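Ice-binding protein (Colwellia, PDB 3WP9) binds to the surface of ice crystals, inhibiting their growth and ice recrystallization. Local coordinates at residues A[119-124]-A[143-148]; A[171-176]-A[195-200]. One frame throughout, in Å; residues are numbered along the deposited sequence.

Interaction 1 of 2, residues A[119-124]-A[143-148]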
ATOM      1  N   ASP A 119      -3.398 -11.530 -13.129  1.00 19.73           N
ATOM      2  CA  ASP A 119      -3.041 -10.116 -12.919  1.00 16.41           C
ATOM      3  C   ASP A 119      -4.346  -9.271 -12.887  1.00 17.71           C
ATOM      4  O   ASP A 119      -5.429  -9.665 -13.421  1.00 19.85           O
ATOM      5  CB  ASP A 119      -2.245  -9.642 -14.143  1.00 20.25           C
ATOM      6  CG  ASP A 119      -0.917 -10.366 -14.336  1.00 27.30           C
ATOM      7  OD1 ASP A 119      -0.301 -10.852 -13.373  1.00 23.35           O
ATOM      8  OD2 ASP A 119      -0.437 -10.401 -15.494  1.00 29.37           O
ATOM      9  N   VAL A 120      -4.177  -8.079 -12.339  1.00 15.08           N
ATOM     10  CA  VAL A 120      -5.274  -7.145 -12.311  1.00 15.22           C
ATOM     11  C   VAL A 120      -4.681  -5.860 -12.823  1.00 16.37           C
ATOM     12  O   VAL A 120      -3.604  -5.455 -12.428  1.00 15.29           O
ATOM     13  CB  VAL A 120      -5.840  -6.959 -10.914  1.00 15.71           C
ATOM     14  CG1 VAL A 120      -6.721  -5.694 -10.791  1.00 17.43           C
ATOM     15  CG2 VAL A 120      -6.694  -8.234 -10.552  1.00 17.54           C
ATOM     16  N   ASN A 121      -5.443  -5.257 -13.703  1.00 16.25           N
ATOM     17  CA  ASN A 121      -5.050  -3.967 -14.297  1.00 17.04           C
ATOM     18  C   ASN A 121      -6.105  -2.934 -14.029  1.00 18.57           C
ATOM     19  O   ASN A 121      -7.297  -3.160 -14.156  1.00 17.55           O
ATOM     20  CB  ASN A 121      -4.904  -4.100 -15.784  1.00 18.50           C
ATOM     21  CG  ASN A 121      -3.794  -5.021 -16.145  1.00 24.56           C
ATOM     22  OD1 ASN A 121      -2.658  -4.745 -15.863  1.00 27.79           O
ATOM     23  ND2 ASN A 121      -4.126  -6.160 -16.758  1.00 33.77           N
ATOM     24  N   ILE A 122      -5.618  -1.785 -13.686  1.00 15.94           N
ATOM     25  CA  ILE A 122      -6.502  -0.587 -13.621  1.00 13.83           C
ATOM     26  C   ILE A 122      -6.170   0.327 -14.849  1.00 14.20           C
ATOM     27  O   ILE A 122      -5.270   1.186 -14.738  1.00 15.31           O
ATOM     28  CB  ILE A 122      -6.242   0.178 -12.326  1.00 15.52           C
ATOM     29  CG1 ILE A 122      -6.633  -0.622 -11.058  1.00 15.16           C
ATOM     30  CG2 ILE A 122      -7.155   1.386 -12.283  1.00 16.42           C
ATOM     31  CD1 ILE A 122      -6.038  -0.123  -9.792  1.00 15.86           C
ATOM     32  N   SER A 123      -6.805   0.071 -16.003  1.00 15.20           N
ATOM     33  CA  SER A 123      -6.406   0.689 -17.264  1.00 16.92           C
ATOM     34  C   SER A 123      -7.240   1.959 -17.459  1.00 18.15           C
ATOM     35  O   SER A 123      -6.871   2.720 -18.348  1.00 18.51           O
ATOM     36  CB  SER A 123      -6.649  -0.197 -18.496  1.00 18.57           C
ATOM     37  OG  SER A 123      -5.927  -1.435 -18.351  1.00 18.27           O
ATOM     38  N   THR A 124      -8.334   2.144 -16.723  1.00 17.21           N
ATOM     39  CA  THR A 124      -9.115   3.429 -16.721  1.00 18.31           C
ATOM     40  C   THR A 124      -9.624   3.623 -15.277  1.00 18.82           C
ATOM     41  O   THR A 124      -9.382   2.755 -14.404  1.00 18.92           O
ATOM     42  CB  THR A 124     -10.276   3.411 -17.765  1.00 17.84           C
ATOM     43  OG1 THR A 124     -11.206   2.322 -17.423  1.00 20.20           O
ATOM     44  CG2 THR A 124      -9.814   3.267 -19.165  1.00 20.00           C
ATOM     45  N   ASN A 143      -0.003  -9.822 -10.727  1.00 14.20           N
ATOM     46  CA  ASN A 143       0.560  -8.523 -10.394  1.00 12.76           C
ATOM     47  C   ASN A 143      -0.576  -7.526 -10.487  1.00 13.30           C
ATOM     48  O   ASN A 143      -1.561  -7.807 -11.177  1.00 15.30           O
ATOM     49  CB  ASN A 143       1.551  -8.122 -11.468  1.00 15.05           C
ATOM     50  CG  ASN A 143       2.638  -9.203 -11.648  1.00 15.05           C
ATOM     51  OD1 ASN A 143       3.226  -9.626 -10.663  1.00 17.63           O
ATOM     52  ND2 ASN A 143       2.810  -9.681 -12.858  1.00 16.89           N
ATOM     53  N   LEU A 144      -0.390  -6.454  -9.769  1.00 12.52           N
ATOM     54  CA  LEU A 144      -1.360  -5.295  -9.804  1.00 11.83           C
ATOM     55  C   LEU A 144      -0.669  -4.137 -10.559  1.00 12.00           C
ATOM     56  O   LEU A 144       0.367  -3.657 -10.101  1.00 13.35           O
ATOM     57  CB  LEU A 144      -1.761  -4.923  -8.422  1.00 12.48           C
ATOM     58  CG  LEU A 144      -2.574  -3.614  -8.349  1.00 13.30           C
ATOM     59  CD1 LEU A 144      -3.874  -3.791  -9.204  1.00 14.18           C
ATOM     60  CD2 LEU A 144      -2.783  -3.274  -6.826  1.00 14.37           C
ATOM     61  N   ASN A 145      -1.265  -3.744 -11.691  1.00 14.30           N
ATOM     62  CA  ASN A 145      -0.742  -2.632 -12.532  1.00 15.46           C
ATOM     63  C   ASN A 145      -1.796  -1.507 -12.615  1.00 15.25           C
ATOM     64  O   ASN A 145      -2.931  -1.783 -12.945  1.00 16.05           O
ATOM     65  CB  ASN A 145      -0.378  -3.085 -13.939  1.00 16.82           C
ATOM     66  CG  ASN A 145       1.046  -3.583 -14.015  1.00 19.80           C
ATOM     67  OD1 ASN A 145       2.051  -2.765 -14.108  1.00 22.57           O
ATOM     68  ND2 ASN A 145       1.183  -4.884 -13.999  1.00 18.79           N
ATOM     69  N   GLN A 146      -1.393  -0.268 -12.309  1.00 13.02           N
ATOM     70  CA  GLN A 146      -2.292   0.895 -12.556  1.00 12.71           C
ATOM     71  C   GLN A 146      -1.646   1.704 -13.717  1.00 14.49           C
ATOM     72  O   GLN A 146      -0.454   2.071 -13.671  1.00 14.56           O
ATOM     73  CB  GLN A 146      -2.391   1.719 -11.307  1.00 12.48           C
ATOM     74  CG  GLN A 146      -3.343   2.924 -11.533  1.00 13.03           C
ATOM     75  CD  GLN A 146      -3.521   3.715 -10.301  1.00 13.47           C
ATOM     76  OE1 GLN A 146      -2.602   3.893  -9.486  1.00 14.12           O
ATOM     77  NE2 GLN A 146      -4.776   4.252 -10.122  1.00 13.24           N
ATOM     78  N   ALA A 147      -2.451   2.008 -14.715  1.00 12.29           N
ATOM     79  CA  ALA A 147      -1.984   2.759 -15.896  1.00 13.54           C
ATOM     80  C   ALA A 147      -1.743   4.239 -15.572  1.00 12.88           C
ATOM     81  O   ALA A 147      -2.265   4.799 -14.574  1.00 13.57           O
ATOM     82  CB  ALA A 147      -2.925   2.627 -17.065  1.00 13.37           C
ATOM     83  N   ASN A 148      -0.862   4.825 -16.403  1.00 12.56           N
ATOM     84  CA  ASN A 148      -0.541   6.247 -16.246  1.00 11.89           C
ATOM     85  C   ASN A 148      -1.819   7.075 -16.284  1.00 11.34           C
ATOM     86  O   ASN A 148      -2.752   6.801 -17.072  1.00 14.49           O
ATOM     87  CB  ASN A 148       0.365   6.692 -17.434  1.00 11.89           C
ATOM     88  CG  ASN A 148       1.667   5.978 -17.519  1.00 13.95           C
ATOM     89  OD1 ASN A 148       2.205   5.433 -16.564  1.00 14.80           O
ATOM     90  ND2 ASN A 148       2.227   6.035 -18.683  1.00 17.62           N
TER
HETATM   91  O   HOH W   1       1.196  -8.169 -14.956  1.00 28.08           O
HETATM   92  O   HOH W   2      -1.224  -6.577 -14.066  1.00 21.62           O
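V120 and I122 sit beside L144 and Q146 on neighbouring parallel strands, successive rungs of one face of a right-handed beta-helix. Four nearly straight backbone bonds, the first V120 N to N143 O and the last A147 N to I122 O, join them. D119 extends this ladder with its side chain. Its CG lies beside its own backbone N (chi1 -63°), which brings OD1 2.9 Å from N143 N, met on the anti side, 31° out of the carboxylate plane; OD2 takes a weak bond from water 1. With an alanine here, N143 N would probably lose its acceptor and water 1 a weak partner.

The branched V120, I122 and L144 pack inside the coil: V120 CG1 meets L144 CD1 at 3.8 Å, and W165 covers L144 and I122 from another face. Q146 shares this side, its NE2 bonded to S178 O.

Asparagines suit the outer side, bonding to water and the next rung. N143 OD1 accepts from Y170 N, while its ND2 donates to water 1. N121 and N145 lie side by side, amide planes 30° apart; water 2 lies 2.9 Å from N121 OD1 and accepts from N145 ND2, which also bonds to Y170 OH.

Interaction 2 of 2, residues A[171-176]-A[195-200]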
ATOM      1  N   THR A 171       3.344  -4.934  -7.314  1.00 11.05           N
ATOM      2  CA  THR A 171       2.391  -3.798  -7.582  1.00 10.31           C
ATOM      3  C   THR A 171       3.200  -2.688  -8.299  1.00 11.85           C
ATOM      4  O   THR A 171       4.285  -2.322  -7.794  1.00 11.74           O
ATOM      5  CB  THR A 171       1.924  -3.292  -6.242  1.00 11.92           C
ATOM      6  OG1 THR A 171       1.186  -4.337  -5.617  1.00 14.43           O
ATOM      7  CG2 THR A 171       0.978  -2.110  -6.475  1.00 13.27           C
ATOM      8  N   ALA A 172       2.717  -2.210  -9.453  1.00 11.93           N
ATOM      9  CA  ALA A 172       3.391  -1.172 -10.228  1.00 11.18           C
ATOM     10  C   ALA A 172       2.303  -0.136 -10.583  1.00 11.47           C
ATOM     11  O   ALA A 172       1.393  -0.438 -11.312  1.00 11.49           O
ATOM     12  CB  ALA A 172       4.086  -1.739 -11.488  1.00 13.98           C
ATOM     13  N   LEU A 173       2.526   1.079 -10.116  1.00 11.59           N
ATOM     14  CA  LEU A 173       1.608   2.180 -10.453  1.00 12.06           C
ATOM     15  C   LEU A 173       2.347   3.104 -11.409  1.00 11.76           C
ATOM     16  O   LEU A 173       3.553   3.415 -11.208  1.00 14.14           O
ATOM     17  CB  LEU A 173       1.299   2.894  -9.130  1.00 11.53           C
ATOM     18  CG  LEU A 173       0.856   2.040  -7.908  1.00 13.85           C
ATOM     19  CD1 LEU A 173       0.493   2.990  -6.772  1.00 14.39           C
ATOM     20  CD2 LEU A 173      -0.323   1.169  -8.318  1.00 15.04           C
ATOM     21  N   GLY A 174       1.624   3.554 -12.416  1.00 12.36           N
ATOM     22  CA  GLY A 174       2.109   4.403 -13.500  1.00 11.50           C
ATOM     23  C   GLY A 174       2.370   5.834 -13.010  1.00 10.88           C
ATOM     24  O   GLY A 174       2.528   6.089 -11.816  1.00 13.21           O
ATOM     25  N   THR A 175       2.521   6.720 -13.999  1.00 11.01           N
ATOM     26  CA  THR A 175       2.854   8.104 -13.682  1.00 10.99           C
ATOM     27  C   THR A 175       1.588   8.952 -13.522  1.00 11.47           C
ATOM     28  O   THR A 175       0.597   8.742 -14.182  1.00 13.01           O
ATOM     29  CB  THR A 175       3.682   8.731 -14.768  1.00 11.75           C
ATOM     30  OG1 THR A 175       3.070   8.640 -16.066  1.00 14.26           O
ATOM     31  CG2 THR A 175       5.147   8.044 -14.840  1.00 12.36           C
ATOM     32  N   TYR A 176       1.732   9.949 -12.682  1.00 12.95           N
ATOM     33  CA  TYR A 176       0.675  10.970 -12.504  1.00 13.59           C
ATOM     34  C   TYR A 176      -0.707  10.333 -12.234  1.00 11.56           C
ATOM     35  O   TYR A 176      -1.754  10.794 -12.704  1.00 14.41           O
ATOM     36  CB  TYR A 176       0.703  11.953 -13.668  1.00 13.49           C
ATOM     37  CG  TYR A 176       2.044  12.618 -13.789  1.00 15.35           C
ATOM     38  CD1 TYR A 176       2.441  13.555 -12.850  1.00 16.76           C
ATOM     39  CD2 TYR A 176       2.906  12.292 -14.843  1.00 17.33           C
ATOM     40  CE1 TYR A 176       3.707  14.179 -12.926  1.00 18.32           C
ATOM     41  CE2 TYR A 176       4.132  12.916 -14.950  1.00 19.40           C
ATOM     42  CZ  TYR A 176       4.528  13.816 -14.001  1.00 19.45           C
ATOM     43  OH  TYR A 176       5.743  14.419 -14.154  1.00 22.44           O
ATOM     44  N   THR A 195       2.942  10.227  -9.033  1.00 12.25           N
ATOM     45  CA  THR A 195       1.729   9.626  -8.515  1.00 10.66           C
ATOM     46  C   THR A 195       1.511   9.916  -7.018  1.00 10.98           C
ATOM     47  O   THR A 195       2.445  10.084  -6.240  1.00 12.98           O
ATOM     48  CB  THR A 195       1.805   8.104  -8.814  1.00 10.02           C
ATOM     49  OG1 THR A 195       1.630   7.980 -10.224  1.00 10.28           O
ATOM     50  CG2 THR A 195       0.776   7.215  -8.066  1.00  9.95           C
ATOM     51  N   THR A 196       0.216   9.956  -6.664  1.00 12.22           N
ATOM     52  CA  THR A 196      -0.127  10.118  -5.264  1.00 13.47           C
ATOM     53  C   THR A 196      -0.752   8.817  -4.738  1.00 12.98           C
ATOM     54  O   THR A 196      -1.539   8.133  -5.462  1.00 13.15           O
ATOM     55  CB  THR A 196      -1.260  11.144  -5.185  1.00 14.14           C
ATOM     56  OG1 THR A 196      -0.726  12.396  -5.607  1.00 20.32           O
ATOM     57  CG2 THR A 196      -1.793  11.271  -3.705  1.00 18.09           C
ATOM     58  N   VAL A 197      -0.325   8.449  -3.531  1.00 13.16           N
ATOM     59  CA  VAL A 197      -0.944   7.314  -2.919  1.00 13.39           C
ATOM     60  C   VAL A 197      -1.527   7.787  -1.542  1.00 14.07           C
ATOM     61  O   VAL A 197      -0.815   8.370  -0.756  1.00 14.54           O
ATOM     62  CB  VAL A 197       0.088   6.201  -2.635  1.00 14.79           C
ATOM     63  CG1 VAL A 197      -0.580   5.104  -1.778  1.00 17.29           C
ATOM     64  CG2 VAL A 197       0.644   5.704  -3.981  1.00 16.60           C
ATOM     65  N   ASN A 198      -2.803   7.491  -1.297  1.00 17.13           N
ATOM     66  CA  ASN A 198      -3.351   7.638   0.053  1.00 15.85           C
ATOM     67  C   ASN A 198      -3.579   6.245   0.582  1.00 13.59           C
ATOM     68  O   ASN A 198      -4.461   5.515   0.082  1.00 16.62           O
ATOM     69  CB  ASN A 198      -4.708   8.358  -0.051  1.00 15.63           C
ATOM     70  CG  ASN A 198      -4.535   9.811  -0.447  1.00 17.90           C
ATOM     71  OD1 ASN A 198      -3.830  10.555   0.213  1.00 20.51           O
ATOM     72  ND2 ASN A 198      -5.142  10.203  -1.596  1.00 20.84           N
ATOM     73  N   GLY A 199      -2.716   5.839   1.492  1.00 16.12           N
ATOM     74  CA  GLY A 199      -2.613   4.443   1.774  1.00 15.24           C
ATOM     75  C   GLY A 199      -1.372   4.077   2.497  1.00 14.13           C
ATOM     76  O   GLY A 199      -0.683   4.923   3.067  1.00 15.13           O
ATOM     77  N   ARG A 200      -1.134   2.770   2.530  1.00 13.07           N
ATOM     78  CA  ARG A 200       0.086   2.269   3.126  1.00 13.58           C
ATOM     79  C   ARG A 200       0.719   1.262   2.120  1.00 12.61           C
ATOM     80  O   ARG A 200       0.061   0.466   1.521  1.00 15.36           O
ATOM     81  CB  ARG A 200      -0.231   1.546   4.477  1.00 15.81           C
ATOM     82  CG  ARG A 200      -0.869   2.505   5.489  1.00 16.01           C
ATOM     83  CD  ARG A 200      -1.087   1.766   6.834  1.00 18.70           C
ATOM     84  NE  ARG A 200      -1.908   2.649   7.725  1.00 20.42           N
ATOM     85  CZ  ARG A 200      -1.432   3.714   8.381  1.00 22.19           C
ATOM     86  NH1 ARG A 200      -0.129   4.075   8.371  1.00 20.89           N
ATOM     87  NH2 ARG A 200      -2.283   4.435   9.121  1.00 25.54           N
TER
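L173 reaches into the coil and lays its CD1 methyl against V197 CG2, 3.9 Å away, the two side chains crossing at about a right angle. Both belong to the buried interior of the right-handed beta-helix, but to different faces: strand 171-173 runs in one parallel sheet and strand 196-198 in another, so the contact spans the corner between sheets instead of pairing neighbouring strands. L173 turns CG to the side of its own backbone N (chi1 -50°), and its chain is extended beyond that, which carries CD1 across to the valine. A long leucine suits this span, while the beta-branched V197 suits an extended strand and offers a methyl to meet it. L173 also touches Q146 on the adjoining strand, and V197 touches I214 on strand 213-215.

The polar part lies at the turn. T195 OG1 gives its proton to G174 O over a short 2.6 Å, approaching 30° from the carbonyl plane. The rotation that sets OG1 beside its own backbone N (chi1 -71°) leaves CG2 anti to that N and 4.4 Å from L173 CD1, so one small side chain bonds to the bend and faces the core. The same hydroxyl accepts from A177 N, which ties it to the chain on the far side of Y176.

T195 and T196 fall within a T-A/G-X-T/N motif that, as in related ice-binding proteins, probably contributes to ice binding, and Y176 packs on T193 of that motif. The buried T195 hydroxyl, both donating to G174 O and accepting from A177 N, is consistent with a structural use: two bonds tie the preceding coil's turn to the start of strand 196-198.

Interactions 1 and 2 follow one another along the chain and meet in a shared sheet, where strand 144-146 of the first lies next to strand 171-173 of the second; L144 O and Q146 O probably accept bonds from A172 N and G174 N. Interaction 1 joins two rungs within this face, at its 120-122 edge, and is partly buried: regular backbone bonding separates a mostly apolar inner side from an outer side of asparagines bridged by water. Interaction 2, nearer the chain's centre, links two faces across a corner. It buries less than half as much surface, 188 Å² against 446 Å², and relies on side chains, with one hydroxyl-to-carbonyl bond and methyl packing replacing the ladder.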